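Local coordinates for hypothetical protein (Exiguobacterium sibiricum, PDB 2HKV) that is of unknown function but binds a nickel ion through three histidines, as a putative member of the DinB superfamily, at residues A[122-125]-A[126-130]. Sequence-based numbering, arbitrary orientation.
Sequences AVHL and YHHRS. With NI (nickel (II) ion), chain B.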
loop_
_atom_site.group_PDB
_atom_site.type_symbol
_atom_site.label_atom_id
_atom_site.label_comp_id
_atom_site.label_asym_id
_atom_site.label_seq_id
_atom_site.Cartn_x
_atom_site.Cartn_y
_atom_site.Cartn_z
ATOM N N ALA A 122 1.657 -6.641 -4.309
ATOM C CA ALA A 122 2.265 -6.041 -3.109
ATOM C C ALA A 122 1.533 -4.742 -2.635
ATOM O O ALA A 122 1.106 -4.609 -1.479
ATOM C CB ALA A 122 3.793 -5.780 -3.312
ATOM N N VAL A 123 1.392 -3.784 -3.534
ATOM C CA VAL A 123 0.733 -2.536 -3.195
ATOM C C VAL A 123 -0.747 -2.729 -2.932
ATOM O O VAL A 123 -1.311 -2.021 -2.120
ATOM C CB VAL A 123 0.982 -1.395 -4.258
ATOM C CG1 VAL A 123 2.478 -1.095 -4.345
ATOM C CG2 VAL A 123 0.421 -1.723 -5.641
ATOM N N HIS A 124 -1.391 -3.690 -3.599
ATOM C CA HIS A 124 -2.774 -4.045 -3.265
ATOM C C HIS A 124 -2.927 -4.594 -1.827
ATOM O O HIS A 124 -3.808 -4.179 -1.059
ATOM C CB HIS A 124 -3.265 -5.037 -4.345
ATOM C CG HIS A 124 -4.707 -5.319 -4.299
ATOM N ND1 HIS A 124 -5.258 -6.388 -4.949
ATOM C CD2 HIS A 124 -5.716 -4.682 -3.674
ATOM C CE1 HIS A 124 -6.553 -6.399 -4.731
ATOM N NE2 HIS A 124 -6.841 -5.364 -3.975
ATOM N N LEU A 125 -1.962 -5.391 -1.406
ATOM C CA LEU A 125 -1.898 -5.870 -0.039
ATOM C C LEU A 125 -1.780 -4.732 1.007
ATOM O O LEU A 125 -2.569 -4.679 1.989
ATOM C CB LEU A 125 -0.757 -6.894 0.152
ATOM C CG LEU A 125 -0.703 -7.555 1.537
ATOM C CD1 LEU A 125 -1.773 -8.628 1.680
ATOM C CD2 LEU A 125 0.735 -8.136 1.774
ATOM N N TYR A 126 -0.892 -3.803 0.775
ATOM C CA TYR A 126 -0.684 -2.655 1.666
ATOM C C TYR A 126 -1.884 -1.733 1.638
ATOM O O TYR A 126 -2.251 -1.206 2.665
ATOM C CB TYR A 126 0.636 -1.926 1.315
ATOM C CG TYR A 126 1.844 -2.552 2.017
ATOM C CD1 TYR A 126 2.484 -3.677 1.461
ATOM C CD2 TYR A 126 2.370 -1.996 3.157
ATOM C CE1 TYR A 126 3.545 -4.300 2.077
ATOM C CE2 TYR A 126 3.460 -2.573 3.779
ATOM C CZ TYR A 126 4.081 -3.689 3.209
ATOM O OH TYR A 126 5.163 -4.242 3.846
ATOM N N HIS A 127 -2.551 -1.580 0.495
ATOM C CA HIS A 127 -3.828 -0.829 0.422
ATOM C C HIS A 127 -4.868 -1.393 1.419
ATOM O O HIS A 127 -5.465 -0.672 2.203
ATOM C CB HIS A 127 -4.357 -0.861 -1.022
ATOM C CG HIS A 127 -5.739 -0.285 -1.208
ATOM N ND1 HIS A 127 -5.970 1.071 -1.291
ATOM C CD2 HIS A 127 -6.952 -0.884 -1.294
ATOM C CE1 HIS A 127 -7.270 1.286 -1.451
ATOM N NE2 HIS A 127 -7.896 0.119 -1.444
ATOM N N HIS A 128 -5.110 -2.700 1.364
ATOM C CA HIS A 128 -6.106 -3.257 2.215
ATOM C C HIS A 128 -5.659 -3.509 3.633
ATOM O O HIS A 128 -6.524 -3.495 4.524
ATOM C CB HIS A 128 -6.741 -4.514 1.628
ATOM C CG HIS A 128 -7.535 -4.267 0.395
ATOM N ND1 HIS A 128 -8.705 -3.534 0.398
ATOM C CD2 HIS A 128 -7.361 -4.706 -0.864
ATOM C CE1 HIS A 128 -9.207 -3.549 -0.834
ATOM N NE2 HIS A 128 -8.370 -4.191 -1.636
ATOM N N ARG A 129 -4.368 -3.724 3.894
ATOM C CA ARG A 129 -3.886 -3.803 5.274
ATOM C C ARG A 129 -4.213 -2.472 5.984
ATOM O O ARG A 129 -4.673 -2.421 7.155
ATOM C CB ARG A 129 -2.401 -4.022 5.310
ATOM C CG ARG A 129 -1.866 -4.298 6.725
ATOM C CD ARG A 129 -0.346 -4.344 6.815
ATOM N NE ARG A 129 0.246 -3.027 6.553
ATOM C CZ ARG A 129 1.455 -2.660 6.951
ATOM N NH1 ARG A 129 2.243 -3.504 7.583
ATOM N NH2 ARG A 129 1.890 -1.451 6.638
ATOM N N SER A 130 -3.980 -1.359 5.277
ATOM C CA SER A 130 -4.313 -0.020 5.800
ATOM C C SER A 130 -5.800 0.107 6.109
ATOM O O SER A 130 -6.205 0.637 7.201
ATOM C CB SER A 130 -3.901 1.061 4.803
ATOM O OG SER A 130 -3.989 2.351 5.391
HETATM NI NI NI B . -8.877 -4.932 -3.490
HETATM O O HOH W 1 -11.003 -4.223 -3.266
HETATM O O HOH W 2 -9.507 -5.524 -5.378
#
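His124 and His128, one helical turn apart, bring their NE2 atoms to 3.0 Å from each other without a hydrogen bond, because both nitrogens bind the same nickel ion, each at 2.1 Å. This is the HxxxH pair, two of the three histidines of the nickel site, in the DinB four-helix bundle; His49, from helix 43-61, supplies the third, with two waters. Different first torsions make the rings converge: His124 CG stands anti to the backbone N (chi1 -170°), His128 CG anti to the carbonyl carbon (chi1 -66°). The two imidazoles meet at their edges, neither over the other's face, planes 56° apart. Imidazole suits both positions, since NE2 can hold the metal while ND1 is anchored in a second shell, by Asp57 for His124 and Gln131 for His128; the Asp57 carboxylate probably makes His124 a stronger donor to the metal. His127 turns its ring edge onto a face of His128, CD2 lying 3.5 Å above the ring centre. Backbone bonds such as His128 N to His124 O set the spacing. On the flank away from the nickel, Arg129 NH1 is hydrogen-bonded to Thr19 OG1, and Tyr126 CE2 lies 3.4 Å above one face of the guanidinium, displaced from its centre.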